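DUF1881 domain-containing protein (Neurospora crassa, PDB 5Z6E) binds calcium through its N-terminal beta-gamma-crystallin domain when isolated, at a site that the Ig-like domain of the full-length protein appears to render inoperative. Local coordinates at residues 11-16 against 43-48; 25-30 against 83-88; 39-44 against 78-83; 50-55 against 65-70. All coordinates share one frame; numbering follows the deposited sequence.

Contact 1 (11-16 against 43-48); sequences IFYQKK and SVAVGA. With K (potassium ion), chain C.
The hydroxyl of Ser-43 is gripped by two partners: OG donates to the carbonyl O of Lys-15 at 2.8 Å, approaching in the carbonyl plane, and is also hydrogen-bonded to Phe-18 N. This clasp ties the turn after strand 9-13 to the start of strand 43-46, its antiparallel neighbour in the three-stranded sheet of the beta-gamma-crystallin sandwich. The Ser-43 side chain shares a face with Ile-11, Tyr-13 and Ala-45, and its chi1 of 61° turns OG toward Lys-15 O. The strands are stitched by Ile-11 and Ala-45, which bond to each other twice, and by Tyr-13 N to Ser-43 O at 2.9 Å. The return bond from Ser-43 N to Tyr-13 O is weak, consistent with the classic beta bulge in which Phe-42 and Ser-43 both face Tyr-13. On this face the Tyr-13 ring turns an edge to the Ala-45 backbone, and its CE1 lies 4.1 Å from Ala-45 CB. The inner face belongs to Phe-12 and Val-44, side by side and pointing the same way. Val-44 CG2, anti to its own amide N, sits squarely over the ring, a CH-pi contact 3.6 Å from the Phe-12 centroid and 9° off the normal. Tyr-41 stacks on the same phenyl. Beyond the strand end, Gly-47 O coordinates the potassium ion at 2.9 Å, and Ala-48 O does so at 3.1 Å.

Contact 2 (25-30 against 83-88); sequences YAVGQD and FRVVDD. With K (potassium ion), chain C.
A type II turn from Ala-26 to Gln-29 wraps round Val-85: Gly-28 N donates to Val-85 O at 2.9 Å, and Val-85 N returns an almost straight bond to Gln-29 O. Gly-28, at a phi of 102°, suits the third place of the turn, by which the chain passes from strand 22-26 of one sheet to strand 29-32, the neighbour of strand 82-87 in the other. Inside the bend, Val-85 CB lies 3.4 Å from Ala-26 O, and Val-85 CG1 meets Val-27 CG2. Deeper in the sandwich, Phe-83 points its edge, CZ foremost, at the centre of one face of Tyr-25, a T-shaped pair with centroids 5.0 Å apart; the Tyr-25 hydroxyl bonds to Tyr-41. On the surface, the Arg-84 chain, bent at chi3 (53°), brings NE to Asp-30 OD1 at 2.9 Å. The oxygen lies in the guanidinium plane, but NE reaches it from above the carboxylate plane. A methionine in place of Arg-84 would probably leave the Asp-30 carboxylate without its cationic mate and freer to turn. One water donates to both Asp-30 OD1 and Val-85 O. Asp-88 OD2 binds the potassium ion at 2.5 Å. The contact thus joins an apolar interior to a hydrated surface, where water probably tempers the attraction of the charges.

Contact 3 (39-44 against 78-83); sequences DKYFSV and GGLSRF. With CA (calcium ion), chain B.
Asp-39 and Ser-81 reach one calcium ion from two loops, OD1 of Asp-39 at 2.4 Å and OG of Ser-81 also at 2.4 Å. The loops lead into strands 43-46 and 82-87, and the site they form is of the kind found in calcium-binding beta-gamma-crystallin domains. Gly-79 O adds a third ligand at 2.5 Å; Gln-56 O and two waters complete the shell. The Asp-39 carboxylate binds through OD1 alone, while OD2 accepts a 2.7 Å hydrogen bond from one of the metal-bound waters. The other bound water donates to Gly-78 O. In the second shell, Asn-38 ND2 is hydrogen-bonded to Ser-81 OG, and Asp-39 N donates to Leu-80 O at 3.1 Å, which holds the loops together behind the ion. Gly-79 has a phi of 107°, and a CB on it would run into Asp-39 OD1. Further out, the loops are spliced by water: one molecule accepts from Tyr-41 N and donates to Leu-80 O, another accepts from Leu-80 N and lies within hydrogen-bonding distance of Tyr-41 O, one of several acceptors it could serve. Tyr-41 OH is held by Asp-23 and Tyr-25. The last link is apolar: Leu-80 CD2, at the edge of the Tyr-41 ring, comes to 4.1 Å from Tyr-41 CB.

Contact 4 (50-55 against 65-70); sequences AKVIAW and REWTTS. With K (potassium ion), chain C.
Val-52 and Ala-54 press against the indole of Trp-67 on the inner face of a beta hairpin, Ala-54 CB coming to 3.6 Å from Trp-67 CZ3 and Val-52 CG1 to 3.7 Å from Trp-67 CE3. Both meet the ring obliquely, while Arg-65 CB lies over one of its faces toward the rim. With CG anti to the carbonyl carbon (chi1 -60°), Trp-67 lays its six-membered ring back along strand 50-55. Four backbone bonds lock the strands: Val-52 and Trp-67 exchange two, of which Val-52 N to Trp-67 O is nearly straight at 176°, and Ala-54 and Arg-65 exchange two more. The outer face is looser. Lys-51, fully extended, runs beside Thr-68, Lys-51 CD 4.0 Å from Thr-68 CG2, then crosses the end of Glu-66 in a weak salt bridge, Lys-51 NZ to Glu-66 OE1 3.4 Å. A water accepts from Lys-51 NZ and donates to Glu-66 OE2, which also bonds to the hydroxyl of Tyr-64. With Lys-51 cut back to an alanine, Glu-66 is likely to lose its positive partner and Thr-68 CG2 the aliphatic stem beside it. Where the strands part, Ala-50 O binds the potassium ion at 2.6 Å, and Thr-68 O binds it at 2.7 Å. Strand 82-87 continues the sheet beyond strand 50-55, through backbone bonds of Lys-51 with Val-86 and Ile-53 with Arg-84, while Trp-67 packs across the sandwich on Phe-12 of strand 9-13 and Val-44 of strand 43-46.

Overall arrangement
The four contacts span both sheets of one beta-gamma-crystallin domain. Contact 1 lies in the three-stranded sheet and contact 4 in the four-stranded one, their centres about 10 Å apart. Contact 2 bridges the sheets by way of the turn between strands 22-26 and 29-32; contact 3 joins the loops that enter strands 43-46 and 82-87. Along the chain, contact 1 closes before contact 4 opens, and contact 4 falls within the spans of contacts 2 and 3. Phe-12 and Phe-83 meet between the sheets, joining contacts 1, 2 and 3. Contacts 1, 2 and 4 share the potassium ion, whereas calcium binds at contact 3, so metals tie together loops toward two ends of the sandwich.

Contact 1 (11-16 against 43-48)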
loop_
_atom_site.group_PDB
_atom_site.type_symbol
_atom_site.label_atom_id
_atom_site.label_comp_id
_atom_site.label_asym_id
_atom_site.label_seq_id
_atom_site.Cartn_x
_atom_site.Cartn_y
_atom_site.Cartn_z
ATOM N N ILE A 11 -0.076 4.607 -4.851
ATOM C CA ILE A 11 -0.668 3.823 -5.929
ATOM C C ILE A 11 -0.266 2.359 -5.767
ATOM O O ILE A 11 0.918 2.054 -5.739
ATOM C CB ILE A 11 -0.206 4.324 -7.308
ATOM C CG1 ILE A 11 -0.398 5.841 -7.429
ATOM C CG2 ILE A 11 -0.939 3.566 -8.416
ATOM C CD1 ILE A 11 0.246 6.432 -8.696
ATOM N N PHE A 12 -1.247 1.468 -5.633
ATOM C CA PHE A 12 -0.983 0.038 -5.540
ATOM C C PHE A 12 -1.089 -0.609 -6.911
ATOM O O PHE A 12 -1.982 -0.268 -7.701
ATOM C CB PHE A 12 -1.953 -0.639 -4.569
ATOM C CG PHE A 12 -1.533 -0.534 -3.140
ATOM C CD1 PHE A 12 -0.558 -1.378 -2.629
ATOM C CD2 PHE A 12 -2.092 0.419 -2.311
ATOM C CE1 PHE A 12 -0.158 -1.279 -1.303
ATOM C CE2 PHE A 12 -1.699 0.521 -0.995
ATOM C CZ PHE A 12 -0.733 -0.332 -0.489
ATOM N N TYR A 13 -0.162 -1.519 -7.190
ATOM C CA TYR A 13 -0.139 -2.257 -8.449
ATOM C C TYR A 13 -0.290 -3.754 -8.195
ATOM O O TYR A 13 0.090 -4.270 -7.138
ATOM C CB TYR A 13 1.160 -1.985 -9.212
ATOM C CG TYR A 13 1.411 -0.517 -9.472
ATOM C CD1 TYR A 13 2.101 0.259 -8.552
ATOM C CD2 TYR A 13 0.953 0.092 -10.637
ATOM C CE1 TYR A 13 2.333 1.619 -8.785
ATOM C CE2 TYR A 13 1.179 1.442 -10.879
ATOM C CZ TYR A 13 1.871 2.194 -9.950
ATOM O OH TYR A 13 2.096 3.533 -10.172
ATOM N N GLN A 14 -0.843 -4.449 -9.180
ATOM C CA GLN A 14 -1.104 -5.877 -9.058
ATOM C C GLN A 14 0.042 -6.699 -9.632
ATOM O O GLN A 14 -0.048 -7.921 -9.758
ATOM C CB GLN A 14 -2.418 -6.232 -9.745
ATOM C CG GLN A 14 -3.626 -5.594 -9.088
ATOM C CD GLN A 14 -4.937 -5.965 -9.759
ATOM O OE1 GLN A 14 -5.231 -7.140 -9.976
ATOM N NE2 GLN A 14 -5.731 -4.953 -10.096
ATOM N N LYS A 15 1.114 -6.010 -10.000
ATOM C CA LYS A 15 2.353 -6.658 -10.413
ATOM C C LYS A 15 3.506 -6.055 -9.634
ATOM O O LYS A 15 3.379 -4.972 -9.063
ATOM C CB LYS A 15 2.589 -6.479 -11.913
ATOM C CG LYS A 15 1.558 -7.187 -12.777
ATOM C CD LYS A 15 1.745 -6.807 -14.236
ATOM C CE LYS A 15 0.933 -7.717 -15.157
ATOM N NZ LYS A 15 0.806 -7.106 -16.505
ATOM N N LYS A 16 4.638 -6.744 -9.622
ATOM C CA LYS A 16 5.828 -6.165 -9.011
ATOM C C LYS A 16 6.333 -5.029 -9.886
ATOM O O LYS A 16 5.917 -4.904 -11.048
ATOM C CB LYS A 16 6.918 -7.219 -8.816
ATOM C CG LYS A 16 6.543 -8.302 -7.826
ATOM C CD LYS A 16 7.680 -9.308 -7.620
ATOM C CE LYS A 16 7.192 -10.530 -6.839
ATOM N NZ LYS A 16 8.209 -11.616 -6.797
ATOM N N SER A 43 3.116 -4.208 -5.512
ATOM C CA SER A 43 4.038 -3.083 -5.352
ATOM C C SER A 43 3.234 -1.821 -5.111
ATOM O O SER A 43 2.027 -1.788 -5.376
ATOM C CB SER A 43 4.961 -2.933 -6.575
ATOM O OG SER A 43 4.234 -2.673 -7.771
ATOM N N VAL A 44 3.891 -0.783 -4.606
ATOM C CA VAL A 44 3.177 0.432 -4.240
ATOM C C VAL A 44 4.090 1.643 -4.381
ATOM O O VAL A 44 5.218 1.648 -3.895
ATOM C CB VAL A 44 2.598 0.341 -2.794
ATOM C CG1 VAL A 44 3.698 0.016 -1.743
ATOM C CG2 VAL A 44 1.806 1.613 -2.425
ATOM N N ALA A 45 3.614 2.649 -5.104
ATOM C CA ALA A 45 4.323 3.920 -5.200
ATOM C C ALA A 45 3.817 4.798 -4.081
ATOM O O ALA A 45 2.610 4.926 -3.907
ATOM C CB ALA A 45 4.088 4.584 -6.553
ATOM N N VAL A 46 4.723 5.402 -3.325
ATOM C CA VAL A 46 4.328 6.125 -2.122
ATOM C C VAL A 46 4.704 7.590 -2.243
ATOM O O VAL A 46 5.873 7.921 -2.444
ATOM C CB VAL A 46 4.974 5.499 -0.852
ATOM C CG1 VAL A 46 4.631 6.305 0.393
ATOM C CG2 VAL A 46 4.531 4.042 -0.688
ATOM N N GLY A 47 3.704 8.464 -2.134
ATOM C CA GLY A 47 3.918 9.894 -2.274
ATOM C C GLY A 47 4.718 10.470 -1.126
ATOM O O GLY A 47 4.747 9.904 -0.030
ATOM N N ALA A 48 5.326 11.628 -1.371
ATOM C CA ALA A 48 6.242 12.266 -0.422
ATOM C C ALA A 48 5.705 12.453 1.012
ATOM O O ALA A 48 6.464 12.303 1.976
ATOM C CB ALA A 48 6.697 13.634 -0.996
HETATM K K K C . 6.370 9.191 2.202
HETATM O O HOH W 1 8.528 9.315 1.160
#

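Contact 2 (25-30 against 83-88)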
loop_
_atom_site.group_PDB
_atom_site.type_symbol
_atom_site.label_atom_id
_atom_site.label_comp_id
_atom_site.label_asym_id
_atom_site.label_seq_id
_atom_site.Cartn_x
_atom_site.Cartn_y
_atom_site.Cartn_z
ATOM N N TYR A 25 -4.875 5.590 -3.860
ATOM C CA TYR A 25 -5.472 5.863 -2.557
ATOM C C TYR A 25 -4.780 7.101 -1.978
ATOM O O TYR A 25 -3.725 7.500 -2.462
ATOM C CB TYR A 25 -5.308 4.663 -1.622
ATOM C CG TYR A 25 -5.914 3.377 -2.158
ATOM C CD1 TYR A 25 -5.187 2.530 -2.994
ATOM C CD2 TYR A 25 -7.208 3.012 -1.821
ATOM C CE1 TYR A 25 -5.745 1.344 -3.485
ATOM C CE2 TYR A 25 -7.773 1.834 -2.292
ATOM C CZ TYR A 25 -7.045 1.004 -3.127
ATOM O OH TYR A 25 -7.614 -0.171 -3.593
ATOM N N ALA A 26 -5.369 7.707 -0.954
ATOM C CA ALA A 26 -4.831 8.953 -0.406
ATOM C C ALA A 26 -4.805 8.956 1.119
ATOM O O ALA A 26 -5.535 8.193 1.770
ATOM C CB ALA A 26 -5.648 10.141 -0.918
ATOM N N VAL A 27 -3.983 9.836 1.693
ATOM C CA VAL A 27 -3.958 10.027 3.136
ATOM C C VAL A 27 -5.378 10.233 3.666
ATOM O O VAL A 27 -6.167 10.962 3.070
ATOM C CB VAL A 27 -3.050 11.227 3.515
ATOM C CG1 VAL A 27 -3.241 11.630 4.968
ATOM C CG2 VAL A 27 -1.587 10.864 3.254
ATOM N N GLY A 28 -5.708 9.552 4.760
ATOM C CA GLY A 28 -7.033 9.651 5.355
ATOM C C GLY A 28 -7.930 8.464 5.042
ATOM O O GLY A 28 -9.068 8.398 5.501
ATOM N N GLN A 29 -7.431 7.522 4.244
ATOM C CA GLN A 29 -8.209 6.332 3.904
ATOM C C GLN A 29 -7.743 5.092 4.657
ATOM O O GLN A 29 -6.550 4.785 4.702
ATOM C CB GLN A 29 -8.150 6.046 2.408
ATOM C CG GLN A 29 -8.790 7.082 1.519
ATOM C CD GLN A 29 -8.678 6.712 0.059
ATOM O OE1 GLN A 29 -8.321 7.535 -0.771
ATOM N NE2 GLN A 29 -8.994 5.473 -0.261
ATOM N N ASP A 30 -8.695 4.397 5.263
ATOM C CA ASP A 30 -8.462 3.069 5.824
ATOM C C ASP A 30 -9.165 2.071 4.923
ATOM O O ASP A 30 -10.359 2.207 4.667
ATOM C CB ASP A 30 -8.989 2.985 7.247
ATOM C CG ASP A 30 -8.415 4.075 8.145
ATOM O OD1 ASP A 30 -7.261 4.513 7.907
ATOM O OD2 ASP A 30 -9.115 4.495 9.090
ATOM N N PHE A 83 -4.922 -1.941 4.738
ATOM C CA PHE A 83 -3.935 -0.895 4.971
ATOM C C PHE A 83 -4.614 0.437 5.285
ATOM O O PHE A 83 -5.799 0.627 4.998
ATOM C CB PHE A 83 -3.004 -0.741 3.757
ATOM C CG PHE A 83 -3.713 -0.310 2.485
ATOM C CD1 PHE A 83 -3.877 1.043 2.180
ATOM C CD2 PHE A 83 -4.210 -1.257 1.598
ATOM C CE1 PHE A 83 -4.531 1.437 1.007
ATOM C CE2 PHE A 83 -4.868 -0.869 0.435
ATOM C CZ PHE A 83 -5.016 0.480 0.131
ATOM N N ARG A 84 -3.852 1.338 5.893
ATOM C CA ARG A 84 -4.268 2.717 6.094
ATOM C C ARG A 84 -3.238 3.614 5.433
ATOM O O ARG A 84 -2.045 3.328 5.490
ATOM C CB ARG A 84 -4.375 3.060 7.584
ATOM C CG ARG A 84 -5.157 2.068 8.422
ATOM C CD ARG A 84 -5.104 2.451 9.897
ATOM N NE ARG A 84 -5.519 3.834 10.095
ATOM C CZ ARG A 84 -5.010 4.650 11.015
ATOM N NH1 ARG A 84 -4.053 4.227 11.837
ATOM N NH2 ARG A 84 -5.459 5.899 11.108
ATOM N N VAL A 85 -3.691 4.690 4.801
ATOM C CA VAL A 85 -2.770 5.708 4.314
ATOM C C VAL A 85 -2.838 6.883 5.288
ATOM O O VAL A 85 -3.908 7.457 5.514
ATOM C CB VAL A 85 -3.110 6.152 2.892
ATOM C CG1 VAL A 85 -1.980 7.023 2.326
ATOM C CG2 VAL A 85 -3.356 4.927 1.990
ATOM N N VAL A 86 -1.702 7.211 5.891
ATOM C CA VAL A 86 -1.663 8.226 6.934
ATOM C C VAL A 86 -0.585 9.266 6.630
ATOM O O VAL A 86 0.301 9.038 5.806
ATOM C CB VAL A 86 -1.400 7.597 8.325
ATOM C CG1 VAL A 86 -2.484 6.568 8.663
ATOM C CG2 VAL A 86 -0.008 6.962 8.374
ATOM N N ASP A 87 -0.661 10.409 7.301
ATOM C CA ASP A 87 0.384 11.426 7.196
ATOM C C ASP A 87 1.760 10.843 7.547
ATOM O O ASP A 87 1.900 10.101 8.529
ATOM C CB ASP A 87 0.059 12.604 8.108
ATOM C CG ASP A 87 1.002 13.761 7.906
ATOM O OD1 ASP A 87 1.293 14.099 6.733
ATOM O OD2 ASP A 87 1.466 14.319 8.925
ATOM N N ASP A 88 2.767 11.169 6.739
ATOM C CA ASP A 88 4.085 10.545 6.878
ATOM C C ASP A 88 4.894 11.219 7.973
ATOM O O ASP A 88 5.738 12.072 7.703
ATOM C CB ASP A 88 4.843 10.584 5.547
ATOM C CG ASP A 88 6.111 9.735 5.563
ATOM O OD1 ASP A 88 6.322 8.995 6.538
ATOM O OD2 ASP A 88 6.900 9.812 4.598
HETATM K K K C . 6.370 9.191 2.202
HETATM O O HOH W 2 -6.172 6.920 7.276
HETATM O O HOH W 1 8.528 9.315 1.160
#

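Contact 3 (39-44 against 78-83)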
loop_
_atom_site.group_PDB
_atom_site.type_symbol
_atom_site.label_atom_id
_atom_site.label_comp_id
_atom_site.label_asym_id
_atom_site.label_seq_id
_atom_site.Cartn_x
_atom_site.Cartn_y
_atom_site.Cartn_z
ATOM N N ASP A 39 -5.062 -9.898 -1.530
ATOM C CA ASP A 39 -3.700 -10.437 -1.714
ATOM C C ASP A 39 -3.096 -10.188 -3.103
ATOM O O ASP A 39 -2.023 -10.722 -3.408
ATOM C CB ASP A 39 -3.664 -11.947 -1.440
ATOM C CG ASP A 39 -4.140 -12.310 -0.039
ATOM O OD1 ASP A 39 -4.077 -11.461 0.891
ATOM O OD2 ASP A 39 -4.590 -13.463 0.122
ATOM N N LYS A 40 -3.752 -9.378 -3.934
ATOM C CA LYS A 40 -3.306 -9.221 -5.321
ATOM C C LYS A 40 -2.349 -8.054 -5.552
ATOM O O LYS A 40 -1.818 -7.918 -6.644
ATOM C CB LYS A 40 -4.496 -9.030 -6.270
ATOM C CG LYS A 40 -5.560 -10.119 -6.249
ATOM C CD LYS A 40 -5.026 -11.475 -6.597
ATOM C CE LYS A 40 -6.196 -12.455 -6.767
ATOM N NZ LYS A 40 -5.735 -13.876 -6.723
ATOM N N TYR A 41 -2.153 -7.195 -4.558
ATOM C CA TYR A 41 -1.259 -6.049 -4.736
ATOM C C TYR A 41 0.189 -6.439 -4.446
ATOM O O TYR A 41 0.478 -7.025 -3.398
ATOM C CB TYR A 41 -1.669 -4.890 -3.824
ATOM C CG TYR A 41 -2.899 -4.093 -4.246
ATOM C CD1 TYR A 41 -3.231 -3.888 -5.594
ATOM C CD2 TYR A 41 -3.709 -3.510 -3.280
ATOM C CE1 TYR A 41 -4.363 -3.112 -5.948
ATOM C CE2 TYR A 41 -4.821 -2.749 -3.615
ATOM C CZ TYR A 41 -5.150 -2.558 -4.942
ATOM O OH TYR A 41 -6.256 -1.788 -5.224
ATOM N N PHE A 42 1.104 -6.100 -5.349
ATOM C CA PHE A 42 2.489 -6.543 -5.196
ATOM C C PHE A 42 3.538 -5.435 -5.248
ATOM O O PHE A 42 4.723 -5.686 -5.015
ATOM C CB PHE A 42 2.792 -7.623 -6.237
ATOM C CG PHE A 42 2.269 -8.970 -5.831
ATOM C CD1 PHE A 42 2.969 -9.742 -4.918
ATOM C CD2 PHE A 42 1.042 -9.428 -6.299
ATOM C CE1 PHE A 42 2.473 -10.971 -4.495
ATOM C CE2 PHE A 42 0.544 -10.652 -5.889
ATOM C CZ PHE A 42 1.261 -11.425 -4.978
ATOM N N SER A 43 3.116 -4.208 -5.512
ATOM C CA SER A 43 4.038 -3.083 -5.352
ATOM C C SER A 43 3.234 -1.821 -5.111
ATOM O O SER A 43 2.027 -1.788 -5.376
ATOM C CB SER A 43 4.961 -2.933 -6.575
ATOM O OG SER A 43 4.234 -2.673 -7.771
ATOM N N VAL A 44 3.891 -0.783 -4.606
ATOM C CA VAL A 44 3.177 0.432 -4.240
ATOM C C VAL A 44 4.090 1.643 -4.381
ATOM O O VAL A 44 5.218 1.648 -3.895
ATOM C CB VAL A 44 2.598 0.341 -2.794
ATOM C CG1 VAL A 44 3.698 0.016 -1.743
ATOM C CG2 VAL A 44 1.806 1.613 -2.425
ATOM N N GLY A 78 2.967 -11.436 2.712
ATOM C CA GLY A 78 2.265 -12.708 2.624
ATOM C C GLY A 78 0.800 -12.594 2.244
ATOM O O GLY A 78 -0.029 -13.411 2.657
ATOM N N GLY A 79 0.486 -11.580 1.444
ATOM C CA GLY A 79 -0.862 -11.355 0.951
ATOM C C GLY A 79 -1.504 -10.163 1.632
ATOM O O GLY A 79 -2.061 -10.293 2.730
ATOM N N LEU A 80 -1.434 -8.999 0.982
ATOM C CA LEU A 80 -1.953 -7.761 1.562
ATOM C C LEU A 80 -3.479 -7.725 1.586
ATOM O O LEU A 80 -4.110 -7.846 0.542
ATOM C CB LEU A 80 -1.425 -6.558 0.784
ATOM C CG LEU A 80 -2.000 -5.201 1.173
ATOM C CD1 LEU A 80 -1.675 -4.919 2.643
ATOM C CD2 LEU A 80 -1.464 -4.102 0.230
ATOM N N SER A 81 -4.068 -7.544 2.769
ATOM C CA SER A 81 -5.522 -7.481 2.877
ATOM C C SER A 81 -6.072 -6.172 3.437
ATOM O O SER A 81 -7.224 -5.830 3.192
ATOM C CB SER A 81 -6.045 -8.642 3.726
ATOM O OG SER A 81 -5.833 -9.883 3.059
ATOM N N ARG A 82 -5.274 -5.457 4.212
ATOM C CA ARG A 82 -5.755 -4.217 4.802
ATOM C C ARG A 82 -4.624 -3.216 4.957
ATOM O O ARG A 82 -3.499 -3.592 5.266
ATOM C CB ARG A 82 -6.410 -4.490 6.155
ATOM C CG ARG A 82 -6.838 -3.221 6.866
ATOM C CD ARG A 82 -7.932 -3.478 7.843
ATOM N NE ARG A 82 -8.234 -2.292 8.632
ATOM C CZ ARG A 82 -9.175 -1.411 8.325
ATOM N NH1 ARG A 82 -9.911 -1.579 7.237
ATOM N NH2 ARG A 82 -9.380 -0.355 9.109
ATOM N N PHE A 83 -4.922 -1.941 4.738
ATOM C CA PHE A 83 -3.935 -0.895 4.971
ATOM C C PHE A 83 -4.614 0.437 5.285
ATOM O O PHE A 83 -5.799 0.627 4.998
ATOM C CB PHE A 83 -3.004 -0.741 3.757
ATOM C CG PHE A 83 -3.713 -0.310 2.485
ATOM C CD1 PHE A 83 -3.877 1.043 2.180
ATOM C CD2 PHE A 83 -4.210 -1.257 1.598
ATOM C CE1 PHE A 83 -4.531 1.437 1.007
ATOM C CE2 PHE A 83 -4.868 -0.869 0.435
ATOM C CZ PHE A 83 -5.016 0.480 0.131
HETATM CA CA CA B . -4.161 -11.522 3.299
HETATM O O HOH W 3 -0.400 -9.071 -1.718
HETATM O O HOH W 4 -5.902 -13.042 2.386
HETATM O O HOH W 5 -3.794 -6.736 -2.031
HETATM O O HOH W 6 -2.730 -13.367 3.451
#

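Contact 4 (50-55 against 65-70)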
loop_
_atom_site.group_PDB
_atom_site.type_symbol
_atom_site.label_atom_id
_atom_site.label_comp_id
_atom_site.label_asym_id
_atom_site.label_seq_id
_atom_site.Cartn_x
_atom_site.Cartn_y
_atom_site.Cartn_z
ATOM N N ALA A 50 3.010 10.810 2.321
ATOM C CA ALA A 50 2.124 9.692 2.647
ATOM C C ALA A 50 2.900 8.521 3.240
ATOM O O ALA A 50 4.063 8.282 2.902
ATOM C CB ALA A 50 1.355 9.238 1.398
ATOM N N LYS A 51 2.235 7.792 4.120
ATOM C CA LYS A 51 2.796 6.606 4.748
ATOM C C LYS A 51 1.731 5.516 4.747
ATOM O O LYS A 51 0.552 5.801 4.983
ATOM C CB LYS A 51 3.264 6.954 6.164
ATOM C CG LYS A 51 3.476 5.806 7.111
ATOM C CD LYS A 51 4.038 6.373 8.402
ATOM C CE LYS A 51 4.275 5.301 9.450
ATOM N NZ LYS A 51 4.781 5.916 10.721
ATOM N N VAL A 52 2.130 4.283 4.449
ATOM C CA VAL A 52 1.192 3.162 4.449
ATOM C C VAL A 52 1.418 2.269 5.667
ATOM O O VAL A 52 2.529 1.809 5.899
ATOM C CB VAL A 52 1.321 2.317 3.175
ATOM C CG1 VAL A 52 0.288 1.183 3.173
ATOM C CG2 VAL A 52 1.148 3.180 1.927
ATOM N N ILE A 53 0.360 2.041 6.436
ATOM C CA ILE A 53 0.383 1.062 7.513
ATOM C C ILE A 53 -0.375 -0.155 7.004
ATOM O O ILE A 53 -1.525 -0.024 6.612
ATOM C CB ILE A 53 -0.265 1.615 8.786
ATOM C CG1 ILE A 53 0.509 2.844 9.268
ATOM C CG2 ILE A 53 -0.325 0.547 9.863
ATOM C CD1 ILE A 53 -0.259 3.679 10.258
ATOM N N ALA A 54 0.261 -1.322 6.989
ATOM C CA ALA A 54 -0.280 -2.445 6.228
ATOM C C ALA A 54 -0.292 -3.756 7.008
ATOM O O ALA A 54 0.626 -4.037 7.778
ATOM C CB ALA A 54 0.522 -2.623 4.940
ATOM N N TRP A 55 -1.314 -4.580 6.760
ATOM C CA TRP A 55 -1.423 -5.884 7.404
ATOM C C TRP A 55 -1.755 -7.005 6.426
ATOM O O TRP A 55 -2.510 -6.825 5.454
ATOM C CB TRP A 55 -2.510 -5.893 8.482
ATOM C CG TRP A 55 -2.347 -4.931 9.617
ATOM C CD1 TRP A 55 -1.777 -5.182 10.838
ATOM C CD2 TRP A 55 -2.817 -3.588 9.660
ATOM N NE1 TRP A 55 -1.858 -4.058 11.632
ATOM C CE2 TRP A 55 -2.487 -3.065 10.927
ATOM C CE3 TRP A 55 -3.474 -2.765 8.741
ATOM C CZ2 TRP A 55 -2.797 -1.760 11.298
ATOM C CZ3 TRP A 55 -3.778 -1.460 9.113
ATOM C CH2 TRP A 55 -3.438 -0.974 10.381
ATOM N N ARG A 65 3.515 -4.070 8.154
ATOM C CA ARG A 65 4.516 -3.230 7.485
ATOM C C ARG A 65 4.186 -1.747 7.602
ATOM O O ARG A 65 3.016 -1.361 7.603
ATOM C CB ARG A 65 4.635 -3.595 6.000
ATOM C CG ARG A 65 5.178 -4.989 5.721
ATOM C CD ARG A 65 6.641 -5.120 6.144
ATOM N NE ARG A 65 7.180 -6.443 5.823
ATOM C CZ ARG A 65 7.065 -7.513 6.609
ATOM N NH1 ARG A 65 6.435 -7.429 7.777
ATOM N NH2 ARG A 65 7.593 -8.675 6.234
ATOM N N GLU A 66 5.218 -0.914 7.711
ATOM C CA GLU A 66 5.036 0.519 7.493
ATOM C C GLU A 66 5.901 0.921 6.306
ATOM O O GLU A 66 7.119 0.720 6.319
ATOM C CB GLU A 66 5.390 1.328 8.741
ATOM C CG GLU A 66 4.554 0.927 9.957
ATOM C CD GLU A 66 4.850 1.756 11.191
ATOM O OE1 GLU A 66 5.731 2.635 11.133
ATOM O OE2 GLU A 66 4.181 1.532 12.220
ATOM N N TRP A 67 5.263 1.448 5.267
ATOM C CA TRP A 67 5.979 1.852 4.060
ATOM C C TRP A 67 5.913 3.359 3.905
ATOM O O TRP A 67 4.818 3.921 3.726
ATOM C CB TRP A 67 5.403 1.182 2.806
ATOM C CG TRP A 67 5.445 -0.329 2.826
ATOM C CD1 TRP A 67 6.512 -1.122 3.136
ATOM C CD2 TRP A 67 4.366 -1.213 2.493
ATOM N NE1 TRP A 67 6.159 -2.453 3.030
ATOM C CE2 TRP A 67 4.851 -2.534 2.633
ATOM C CE3 TRP A 67 3.039 -1.014 2.094
ATOM C CZ2 TRP A 67 4.049 -3.661 2.394
ATOM C CZ3 TRP A 67 2.236 -2.129 1.854
ATOM C CH2 TRP A 67 2.753 -3.439 2.001
ATOM N N THR A 68 7.071 4.007 3.993
ATOM C CA THR A 68 7.169 5.453 3.817
ATOM C C THR A 68 7.776 5.784 2.456
ATOM O O THR A 68 7.889 6.952 2.086
ATOM C CB THR A 68 8.033 6.107 4.912
ATOM O OG1 THR A 68 9.355 5.560 4.851
ATOM C CG2 THR A 68 7.441 5.849 6.295
ATOM N N THR A 69 8.205 4.750 1.733
ATOM C CA THR A 69 8.825 4.909 0.423
ATOM C C THR A 69 8.284 3.837 -0.506
ATOM O O THR A 69 7.760 2.824 -0.044
ATOM C CB THR A 69 10.369 4.780 0.466
ATOM O OG1 THR A 69 10.720 3.458 0.886
ATOM C CG2 THR A 69 11.007 5.818 1.402
ATOM N N SER A 70 8.434 4.055 -1.808
ATOM C CA SER A 70 7.901 3.136 -2.810
ATOM C C SER A 70 8.514 1.744 -2.699
ATOM O O SER A 70 9.714 1.595 -2.474
ATOM C CB SER A 70 8.123 3.705 -4.206
ATOM O OG SER A 70 7.399 4.918 -4.342
HETATM K K K C . 6.370 9.191 2.202
HETATM O O HOH W 7 3.258 4.353 12.997
HETATM O O HOH W 1 8.528 9.315 1.160
#